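Local coordinates for protein yeast glycogen phosphorylase (Saccharomyces cerevisiae, PDB 1YGP) that belongs to the carbohydrate phosphorylase family, whose GT-B fold sets two Rossmann-like domains face to face, and carries a bound pyridoxal-5'-phosphate, at residues L102-L107 with Y187-E192; A261-V266 with N276-Q281; Y333-A338 with T368-A373. All coordinates share one frame; numbering follows the deposited sequence.

Contact 1: L102-L107 with Y187-E192. With PLP (pyridoxal-5'-phosphate), chain E.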
loop_
_atom_site.group_PDB
_atom_site.type_symbol
_atom_site.label_atom_id
_atom_site.label_comp_id
_atom_site.label_asym_id
_atom_site.label_seq_id
_atom_site.Cartn_x
_atom_site.Cartn_y
_atom_site.Cartn_z
ATOM N N LEU A 102 9.681 -23.939 5.856
ATOM C CA LEU A 102 8.789 -23.471 4.817
ATOM C C LEU A 102 7.363 -23.810 5.187
ATOM O O LEU A 102 7.032 -24.965 5.472
ATOM C CB LEU A 102 9.191 -24.112 3.498
ATOM C CG LEU A 102 10.219 -23.366 2.634
ATOM C CD1 LEU A 102 11.396 -22.852 3.453
ATOM C CD2 LEU A 102 10.704 -24.318 1.583
ATOM N N SER A 103 6.495 -22.819 5.258
ATOM C CA SER A 103 5.116 -23.072 5.591
ATOM C C SER A 103 4.262 -22.160 4.723
ATOM O O SER A 103 4.583 -20.993 4.448
ATOM C CB SER A 103 4.860 -22.760 7.035
ATOM O OG SER A 103 3.523 -23.115 7.353
ATOM N N LEU A 104 3.150 -22.726 4.262
ATOM C CA LEU A 104 2.217 -21.978 3.428
ATOM C C LEU A 104 1.384 -21.007 4.243
ATOM O O LEU A 104 0.748 -20.127 3.674
ATOM C CB LEU A 104 1.262 -22.918 2.693
ATOM C CG LEU A 104 0.548 -22.375 1.488
ATOM C CD1 LEU A 104 1.537 -21.815 0.491
ATOM C CD2 LEU A 104 -0.240 -23.502 0.861
ATOM N N GLU A 105 1.333 -21.157 5.558
ATOM C CA GLU A 105 0.569 -20.230 6.347
ATOM C C GLU A 105 1.236 -20.100 7.697
ATOM O O GLU A 105 1.778 -21.080 8.215
ATOM C CB GLU A 105 -0.852 -20.736 6.473
ATOM C CG GLU A 105 -1.034 -22.178 6.899
ATOM C CD GLU A 105 -2.486 -22.506 7.153
ATOM O OE1 GLU A 105 -3.028 -22.036 8.144
ATOM O OE2 GLU A 105 -3.081 -23.237 6.376
ATOM N N PHE A 106 1.278 -18.885 8.217
ATOM C CA PHE A 106 1.871 -18.576 9.492
ATOM C C PHE A 106 0.745 -17.773 10.145
ATOM O O PHE A 106 0.373 -16.677 9.701
ATOM C CB PHE A 106 3.155 -17.727 9.308
ATOM C CG PHE A 106 4.402 -18.469 8.804
ATOM C CD1 PHE A 106 5.289 -19.069 9.714
ATOM C CD2 PHE A 106 4.687 -18.566 7.436
ATOM C CE1 PHE A 106 6.436 -19.747 9.267
ATOM C CE2 PHE A 106 5.834 -19.246 6.988
ATOM C CZ PHE A 106 6.708 -19.834 7.907
ATOM N N LEU A 107 0.093 -18.334 11.168
ATOM C CA LEU A 107 -1.012 -17.644 11.813
ATOM C C LEU A 107 -0.372 -16.806 12.897
ATOM O O LEU A 107 -0.323 -17.165 14.076
ATOM C CB LEU A 107 -1.997 -18.604 12.468
ATOM C CG LEU A 107 -3.464 -18.656 12.068
ATOM C CD1 LEU A 107 -4.240 -19.127 13.293
ATOM C CD2 LEU A 107 -3.988 -17.312 11.618
ATOM N N TYR A 187 9.917 -18.994 5.670
ATOM C CA TYR A 187 9.646 -18.350 4.410
ATOM C C TYR A 187 8.190 -18.595 4.113
ATOM O O TYR A 187 7.737 -19.733 4.297
ATOM C CB TYR A 187 10.448 -18.942 3.257
ATOM C CG TYR A 187 11.879 -18.458 3.142
ATOM C CD1 TYR A 187 12.169 -17.261 2.496
ATOM C CD2 TYR A 187 12.897 -19.205 3.722
ATOM C CE1 TYR A 187 13.486 -16.802 2.440
ATOM C CE2 TYR A 187 14.211 -18.759 3.674
ATOM C CZ TYR A 187 14.498 -17.562 3.034
ATOM O OH TYR A 187 15.805 -17.127 2.985
ATOM N N GLY A 188 7.457 -17.613 3.582
ATOM C CA GLY A 188 6.044 -17.769 3.269
ATOM C C GLY A 188 5.566 -16.729 2.266
ATOM O O GLY A 188 6.379 -16.158 1.522
ATOM N N LEU A 189 4.260 -16.431 2.218
ATOM C CA LEU A 189 3.720 -15.474 1.259
ATOM C C LEU A 189 3.029 -14.331 1.989
ATOM O O LEU A 189 2.522 -14.502 3.093
ATOM C CB LEU A 189 2.742 -16.170 0.359
ATOM C CG LEU A 189 3.318 -17.212 -0.567
ATOM C CD1 LEU A 189 2.274 -18.246 -0.971
ATOM C CD2 LEU A 189 3.901 -16.478 -1.744
ATOM N N ARG A 190 3.006 -13.133 1.438
ATOM C CA ARG A 190 2.429 -12.008 2.121
ATOM C C ARG A 190 1.076 -11.842 1.455
ATOM O O ARG A 190 0.945 -11.147 0.449
ATOM C CB ARG A 190 3.316 -10.807 1.901
ATOM C CG ARG A 190 3.069 -9.735 2.921
ATOM C CD ARG A 190 3.870 -8.502 2.557
ATOM N NE ARG A 190 3.166 -7.736 1.551
ATOM C CZ ARG A 190 2.771 -6.484 1.766
ATOM N NH1 ARG A 190 2.991 -5.836 2.908
ATOM N NH2 ARG A 190 2.106 -5.873 0.800
ATOM N N TYR A 191 0.045 -12.501 1.967
ATOM C CA TYR A 191 -1.274 -12.396 1.383
ATOM C C TYR A 191 -1.824 -10.991 1.563
ATOM O O TYR A 191 -1.804 -10.499 2.701
ATOM C CB TYR A 191 -2.162 -13.397 2.054
ATOM C CG TYR A 191 -1.623 -14.802 1.847
ATOM C CD1 TYR A 191 -1.781 -15.443 0.622
ATOM C CD2 TYR A 191 -0.954 -15.448 2.882
ATOM C CE1 TYR A 191 -1.275 -16.722 0.442
ATOM C CE2 TYR A 191 -0.444 -16.726 2.702
ATOM C CZ TYR A 191 -0.606 -17.355 1.487
ATOM O OH TYR A 191 -0.099 -18.629 1.292
ATOM N N GLU A 192 -2.301 -10.293 0.516
ATOM C CA GLU A 192 -2.895 -8.968 0.730
ATOM C C GLU A 192 -4.201 -9.029 1.484
ATOM O O GLU A 192 -4.512 -8.176 2.315
ATOM C CB GLU A 192 -3.279 -8.216 -0.524
ATOM C CG GLU A 192 -2.185 -7.704 -1.428
ATOM C CD GLU A 192 -1.295 -6.672 -0.765
ATOM O OE1 GLU A 192 -1.702 -5.506 -0.665
ATOM O OE2 GLU A 192 -0.191 -7.061 -0.359
HETATM N N1 PLP E . -7.064 -21.142 14.856
HETATM C C2 PLP E . -6.753 -20.328 15.905
HETATM C C2A PLP E . -7.234 -18.900 15.870
HETATM C C3 PLP E . -5.990 -20.805 16.960
HETATM O O3 PLP E . -5.617 -19.966 17.980
HETATM C C4 PLP E . -5.556 -22.122 16.963
HETATM C C4A PLP E . -5.092 -22.720 18.138
HETATM C C5 PLP E . -5.872 -22.930 15.881
HETATM C C6 PLP E . -6.624 -22.433 14.843
HETATM C C5A PLP E . -5.496 -24.433 15.875
HETATM O O4P PLP E . -6.543 -25.181 16.513
HETATM P P PLP E . -7.138 -26.527 15.936
HETATM O O1P PLP E . -6.064 -27.154 15.134
HETATM O O2P PLP E . -7.313 -27.400 17.277
HETATM O O3P PLP E . -8.504 -26.251 15.419
#
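Tyr187 meets Leu102 as its partner in a parallel beta bridge, both side chains rising from the same face of the sheet. Its CD2 lies 4.0 Å from Leu102 CD1, so the broad ring and the branched leucine pack slantwise in the buried interior. The tyrosine hydroxyl is hydrogen-bonded to Asp342 and Arg346. The carbonyl oxygen of Tyr187 accepts a weak but straight bond from Ser103 N (3.5 Å, 170° at the hydrogen) and another from Trp335 NE1 of helix 322-350, and the ring of Phe106 presents its edge to the same oxygen, with CE2 at 3.3 Å. Gly188 has no side chain, and the Phe106 edge can therefore settle against the backbone, CE2 standing 4.0 Å from Gly188 CA. Leu189 follows with a purely apolar touch, its CD1 3.9 Å from Leu104 CD1. Tyr191 makes the firmer polar link: with CG beside its own backbone N (chi1 -60°), the ring reaches across to the 102-107 loop and its OH donates to Leu104 O at 2.9 Å, in the carbonyl plane. The phenol thus satisfies a buried loop carbonyl. The loop runs on to the pyridoxal-5'-phosphate pocket, Leu107 CD1 lying 3.8 Å from the ligand's N1. Strands 98-102 and 184-189 are parallel neighbours in the large mixed sheet, part of one of the two Rossmann-like domains of the GT-B fold.

Contact 2: A261-V266 with N276-Q281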
loop_
_atom_site.group_PDB
_atom_site.type_symbol
_atom_site.label_atom_id
_atom_site.label_comp_id
_atom_site.label_asym_id
_atom_site.label_seq_id
_atom_site.Cartn_x
_atom_site.Cartn_y
_atom_site.Cartn_z
ATOM N N ALA A 261 10.879 -9.399 -1.197
ATOM C CA ALA A 261 10.820 -9.819 0.192
ATOM C C ALA A 261 10.361 -8.735 1.146
ATOM O O ALA A 261 10.574 -7.532 0.907
ATOM C CB ALA A 261 12.176 -10.260 0.673
ATOM N N TYR A 262 9.703 -9.180 2.223
ATOM C CA TYR A 262 9.277 -8.356 3.342
ATOM C C TYR A 262 9.717 -9.125 4.584
ATOM O O TYR A 262 9.437 -10.322 4.747
ATOM C CB TYR A 262 7.770 -8.193 3.371
ATOM C CG TYR A 262 7.229 -7.208 2.352
ATOM C CD1 TYR A 262 7.237 -7.546 0.994
ATOM C CD2 TYR A 262 6.721 -5.971 2.758
ATOM C CE1 TYR A 262 6.745 -6.659 0.041
ATOM C CE2 TYR A 262 6.221 -5.071 1.801
ATOM C CZ TYR A 262 6.241 -5.428 0.448
ATOM O OH TYR A 262 5.757 -4.578 -0.523
ATOM N N ASP A 263 10.505 -8.483 5.430
ATOM C CA ASP A 263 11.006 -9.062 6.646
ATOM C C ASP A 263 10.233 -8.715 7.907
ATOM O O ASP A 263 9.964 -7.556 8.255
ATOM C CB ASP A 263 12.442 -8.639 6.778
ATOM C CG ASP A 263 13.394 -9.428 5.894
ATOM O OD1 ASP A 263 13.074 -10.538 5.494
ATOM O OD2 ASP A 263 14.488 -8.950 5.613
ATOM N N PHE A 264 9.879 -9.751 8.635
ATOM C CA PHE A 264 9.157 -9.593 9.867
ATOM C C PHE A 264 10.141 -10.054 10.940
ATOM O O PHE A 264 10.580 -11.210 10.874
ATOM C CB PHE A 264 7.889 -10.471 9.780
ATOM C CG PHE A 264 7.078 -10.423 11.067
ATOM C CD1 PHE A 264 7.365 -11.319 12.112
ATOM C CD2 PHE A 264 6.100 -9.442 11.225
ATOM C CE1 PHE A 264 6.675 -11.218 13.316
ATOM C CE2 PHE A 264 5.415 -9.353 12.436
ATOM C CZ PHE A 264 5.702 -10.234 13.480
ATOM N N PRO A 265 10.584 -9.231 11.893
ATOM C CA PRO A 265 11.451 -9.642 12.988
ATOM C C PRO A 265 10.720 -10.555 13.978
ATOM O O PRO A 265 9.530 -10.360 14.198
ATOM C CB PRO A 265 11.914 -8.297 13.537
ATOM C CG PRO A 265 10.736 -7.393 13.343
ATOM C CD PRO A 265 10.247 -7.815 11.974
ATOM N N VAL A 266 11.340 -11.544 14.620
ATOM C CA VAL A 266 10.659 -12.466 15.535
ATOM C C VAL A 266 11.433 -12.540 16.859
ATOM O O VAL A 266 12.527 -13.116 16.905
ATOM C CB VAL A 266 10.549 -13.908 14.906
ATOM C CG1 VAL A 266 9.888 -14.818 15.919
ATOM C CG2 VAL A 266 9.709 -13.933 13.630
ATOM N N ASN A 276 14.031 -14.215 11.879
ATOM C CA ASN A 276 13.305 -13.549 10.828
ATOM C C ASN A 276 12.322 -14.418 10.068
ATOM O O ASN A 276 12.506 -15.640 9.921
ATOM C CB ASN A 276 14.346 -12.971 9.907
ATOM C CG ASN A 276 13.765 -12.200 8.742
ATOM O OD1 ASN A 276 13.906 -12.588 7.590
ATOM N ND2 ASN A 276 13.069 -11.104 8.977
ATOM N N LEU A 277 11.244 -13.761 9.640
ATOM C CA LEU A 277 10.229 -14.385 8.826
ATOM C C LEU A 277 10.356 -13.588 7.545
ATOM O O LEU A 277 10.401 -12.351 7.629
ATOM C CB LEU A 277 8.892 -14.193 9.497
ATOM C CG LEU A 277 7.603 -14.786 8.934
ATOM C CD1 LEU A 277 7.767 -16.274 8.685
ATOM C CD2 LEU A 277 6.473 -14.559 9.936
ATOM N N ARG A 278 10.522 -14.241 6.396
ATOM C CA ARG A 278 10.637 -13.532 5.148
ATOM C C ARG A 278 9.468 -13.977 4.296
ATOM O O ARG A 278 9.282 -15.168 4.011
ATOM C CB ARG A 278 11.962 -13.858 4.468
ATOM C CG ARG A 278 12.035 -13.144 3.122
ATOM C CD ARG A 278 13.435 -13.068 2.578
ATOM N NE ARG A 278 14.140 -11.974 3.218
ATOM C CZ ARG A 278 15.294 -11.479 2.772
ATOM N NH1 ARG A 278 15.893 -11.984 1.696
ATOM N NH2 ARG A 278 15.826 -10.422 3.382
ATOM N N LEU A 279 8.653 -13.007 3.913
ATOM C CA LEU A 279 7.442 -13.287 3.172
ATOM C C LEU A 279 7.642 -12.671 1.788
ATOM O O LEU A 279 8.384 -11.694 1.666
ATOM C CB LEU A 279 6.277 -12.660 3.928
ATOM C CG LEU A 279 6.213 -12.911 5.429
ATOM C CD1 LEU A 279 5.657 -11.676 6.087
ATOM C CD2 LEU A 279 5.395 -14.140 5.740
ATOM N N TRP A 280 7.043 -13.222 0.740
ATOM C CA TRP A 280 7.212 -12.722 -0.596
ATOM C C TRP A 280 5.917 -12.118 -1.083
ATOM O O TRP A 280 4.841 -12.649 -0.807
ATOM C CB TRP A 280 7.593 -13.848 -1.562
ATOM C CG TRP A 280 8.874 -14.579 -1.189
ATOM C CD1 TRP A 280 8.877 -15.817 -0.578
ATOM C CD2 TRP A 280 10.126 -14.056 -1.343
ATOM N NE1 TRP A 280 10.140 -16.068 -0.333
ATOM C CE2 TRP A 280 10.920 -15.055 -0.763
ATOM C CE3 TRP A 280 10.692 -12.892 -1.869
ATOM C CZ2 TRP A 280 12.305 -14.872 -0.701
ATOM C CZ3 TRP A 280 12.077 -12.725 -1.802
ATOM C CH2 TRP A 280 12.878 -13.705 -1.219
ATOM N N GLN A 281 6.002 -11.030 -1.842
ATOM C CA GLN A 281 4.877 -10.390 -2.522
ATOM C C GLN A 281 5.159 -10.549 -4.003
ATOM O O GLN A 281 6.328 -10.355 -4.369
ATOM C CB GLN A 281 4.846 -8.933 -2.186
ATOM C CG GLN A 281 3.955 -8.079 -3.069
ATOM C CD GLN A 281 3.929 -6.675 -2.531
ATOM O OE1 GLN A 281 2.998 -6.341 -1.816
ATOM N NE2 GLN A 281 4.909 -5.812 -2.773
#
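Tyr262 with Leu279 and Phe264 with Leu277 are the hydrogen-bonded pairs of this antiparallel hairpin. Each exchanges two backbone bonds, among them Tyr262 N to Leu279 O at 2.9 Å and Phe264 N to Leu277 O at 2.8 Å, and the strand directions lie 152° apart. The non-hydrogen-bonded pairs alternate with them and put their side chains on the other face.

Charge is concentrated in one of those pairs, Asp263 with Arg278. The arginine grips the carboxylate side-on, NE to OD1 at 2.9 Å and NH2 to OD2 at 3.0 Å, with the two planes only 18° apart. A bend at chi3 (-81°) folds the arginine chain round to make this fit. Each group has a second charged partner, Arg223 for Asp263 and Asp342 for Arg278. On the other face, the Tyr262 ring is engaged by Arg190 in a cation-pi contact.

Van der Waals contacts complete the hairpin. Small enough to sit against the bent arginine, Ala261 sets its CB over one face of the guanidinium and 3.5 Å from Trp280 CZ3. On the opposite face of the sheet Phe264 CB rests 3.9 Å from Leu277 CB. Val266 CG2 adds a branched methyl 4.2 Å from the same leucine carbon.

Fixed by two bonds and joined by further charges, the ion pair probably stays ionised despite its burial beside Ala261 and Trp280, while leucines and aromatics fill the other face.

Contact 3: Y333-A338 with T368-A373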
loop_
_atom_site.group_PDB
_atom_site.type_symbol
_atom_site.label_atom_id
_atom_site.label_comp_id
_atom_site.label_asym_id
_atom_site.label_seq_id
_atom_site.Cartn_x
_atom_site.Cartn_y
_atom_site.Cartn_z
ATOM N N TYR A 333 4.736 -22.850 -6.492
ATOM C CA TYR A 333 6.023 -22.769 -7.146
ATOM C C TYR A 333 6.672 -21.437 -6.779
ATOM O O TYR A 333 7.759 -21.502 -6.207
ATOM C CB TYR A 333 5.919 -22.862 -8.673
ATOM C CG TYR A 333 7.311 -22.863 -9.294
ATOM C CD1 TYR A 333 8.359 -23.549 -8.675
ATOM C CD2 TYR A 333 7.567 -22.105 -10.430
ATOM C CE1 TYR A 333 9.653 -23.460 -9.175
ATOM C CE2 TYR A 333 8.860 -22.013 -10.943
ATOM C CZ TYR A 333 9.894 -22.686 -10.304
ATOM O OH TYR A 333 11.192 -22.565 -10.747
ATOM N N PHE A 334 6.065 -20.257 -7.015
ATOM C CA PHE A 334 6.598 -18.927 -6.684
ATOM C C PHE A 334 7.282 -18.840 -5.303
ATOM O O PHE A 334 8.435 -18.427 -5.154
ATOM C CB PHE A 334 5.416 -17.964 -6.803
ATOM C CG PHE A 334 5.666 -16.534 -6.356
ATOM C CD1 PHE A 334 6.371 -15.656 -7.175
ATOM C CD2 PHE A 334 5.233 -16.117 -5.096
ATOM C CE1 PHE A 334 6.656 -14.371 -6.732
ATOM C CE2 PHE A 334 5.524 -14.824 -4.659
ATOM C CZ PHE A 334 6.239 -13.950 -5.477
ATOM N N TRP A 335 6.633 -19.303 -4.257
ATOM C CA TRP A 335 7.200 -19.277 -2.932
ATOM C C TRP A 335 8.329 -20.269 -2.820
ATOM O O TRP A 335 9.347 -19.877 -2.236
ATOM C CB TRP A 335 6.071 -19.565 -1.966
ATOM C CG TRP A 335 6.362 -20.154 -0.596
ATOM C CD1 TRP A 335 7.054 -19.520 0.412
ATOM C CD2 TRP A 335 5.861 -21.369 -0.230
ATOM N NE1 TRP A 335 6.967 -20.345 1.433
ATOM C CE2 TRP A 335 6.267 -21.455 1.096
ATOM C CE3 TRP A 335 5.123 -22.378 -0.843
ATOM C CZ2 TRP A 335 5.911 -22.590 1.819
ATOM C CZ3 TRP A 335 4.784 -23.499 -0.102
ATOM C CH2 TRP A 335 5.172 -23.605 1.221
ATOM N N CYS A 336 8.236 -21.508 -3.339
ATOM C CA CYS A 336 9.359 -22.453 -3.271
ATOM C C CYS A 336 10.620 -21.996 -4.009
ATOM O O CYS A 336 11.744 -22.078 -3.515
ATOM C CB CYS A 336 8.921 -23.774 -3.833
ATOM S SG CYS A 336 7.849 -24.570 -2.624
ATOM N N ALA A 337 10.395 -21.412 -5.173
ATOM C CA ALA A 337 11.406 -20.884 -6.051
ATOM C C ALA A 337 12.218 -19.749 -5.430
ATOM O O ALA A 337 13.447 -19.847 -5.287
ATOM C CB ALA A 337 10.716 -20.383 -7.307
ATOM N N ALA A 338 11.530 -18.663 -5.049
ATOM C CA ALA A 338 12.139 -17.490 -4.454
ATOM C C ALA A 338 12.849 -17.826 -3.144
ATOM O O ALA A 338 14.018 -17.479 -2.944
ATOM C CB ALA A 338 11.064 -16.478 -4.194
ATOM N N THR A 368 2.813 -31.108 2.688
ATOM C CA THR A 368 3.194 -31.237 1.292
ATOM C C THR A 368 3.324 -30.009 0.392
ATOM O O THR A 368 4.080 -29.998 -0.584
ATOM C CB THR A 368 2.211 -32.242 0.781
ATOM O OG1 THR A 368 2.777 -33.475 1.227
ATOM C CG2 THR A 368 1.940 -32.203 -0.695
ATOM N N HIS A 369 2.621 -28.935 0.710
ATOM C CA HIS A 369 2.690 -27.688 -0.038
ATOM C C HIS A 369 4.093 -27.254 -0.478
ATOM O O HIS A 369 4.163 -26.807 -1.621
ATOM C CB HIS A 369 2.075 -26.558 0.790
ATOM C CG HIS A 369 0.663 -26.853 1.269
ATOM N ND1 HIS A 369 -0.371 -27.183 0.523
ATOM C CD2 HIS A 369 0.239 -26.792 2.579
ATOM C CE1 HIS A 369 -1.411 -27.322 1.324
ATOM N NE2 HIS A 369 -1.034 -27.081 2.556
ATOM N N PRO A 370 5.233 -27.345 0.223
ATOM C CA PRO A 370 6.514 -26.975 -0.354
ATOM C C PRO A 370 7.304 -28.114 -0.980
ATOM O O PRO A 370 8.514 -27.962 -1.163
ATOM C CB PRO A 370 7.242 -26.300 0.772
ATOM C CG PRO A 370 6.789 -27.119 1.949
ATOM C CD PRO A 370 5.356 -27.468 1.664
ATOM N N THR A 371 6.707 -29.238 -1.405
ATOM C CA THR A 371 7.479 -30.328 -1.979
ATOM C C THR A 371 8.196 -29.891 -3.260
ATOM O O THR A 371 9.303 -30.353 -3.527
ATOM C CB THR A 371 6.499 -31.497 -2.196
ATOM O OG1 THR A 371 6.031 -31.815 -0.889
ATOM C CG2 THR A 371 7.102 -32.740 -2.847
ATOM N N LEU A 372 7.682 -28.938 -4.048
ATOM C CA LEU A 372 8.397 -28.442 -5.222
ATOM C C LEU A 372 9.788 -27.905 -4.896
ATOM O O LEU A 372 10.647 -27.926 -5.783
ATOM C CB LEU A 372 7.594 -27.336 -5.930
ATOM C CG LEU A 372 6.563 -27.763 -7.000
ATOM C CD1 LEU A 372 5.818 -26.563 -7.521
ATOM C CD2 LEU A 372 7.259 -28.388 -8.180
ATOM N N ALA A 373 10.084 -27.489 -3.652
ATOM C CA ALA A 373 11.420 -27.071 -3.262
ATOM C C ALA A 373 12.452 -28.167 -3.497
ATOM O O ALA A 373 13.589 -27.865 -3.848
ATOM C CB ALA A 373 11.464 -26.726 -1.794
#
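Trp335 and Cys336, consecutive on the helix, reach the turn at Pro370 by different first torsions. The tryptophan swings its CG across from the backbone N (chi1 155°) and sends the six-membered end of its indole outward, whereas the cysteine sulfur stands beside its own N (chi1 -74°). Trp335 CH2 consequently lies 3.4 Å from Pro370 CB, the two side chains running side by side and pointing the same way, while His369 O sits at the indole edge, 3.7 Å from CZ3. Cys336 SG approaches Pro370 CA to 3.6 Å; a compact, weakly polar group suits this place, where the backbone comes close. Further along, Leu372 extends a methyl to the helix, with CD1 3.9 Å from Tyr333 CB, crossing the tyrosine at about a right angle.

Thr368 to Thr371 form a type I beta turn, and Thr368 O takes both Thr371 N and Thr371 OG1, the latter at 2.7 Å. Several polar ends, by contrast, find partners outside the two segments: Trp335 NE1 in Tyr187 O, Tyr333 OH in Glu376 and His369 ND1 in Gln332. With no hydrogen bond between them, the segments are held by dispersion and the exclusion of water, chiefly between apolar groups.

In the fold
All three contacts are buried, and contact 1 lies nearest the middle of the chain. Contacts 1 and 2 belong to one mixed sheet: strand 184-189 borders 274-284, and Gly188 N to Arg278 O and Arg190 N to Trp280 O are probable hydrogen bonds joining them. Contact 3 instead fastens helix 322-350 to the turn leading into helix 372-384. Helix 322-350 lies against the sheet, Phe334 and Ala338 packing on Trp280; from the turn, His369 packs on Leu104 of contact 1. Chemistry follows position: backbone bonds and an ion pair within the hairpin, a tyrosine-to-carbonyl bond where strand gives way to loop, and mainly apolar packing between the two segments of contact 3.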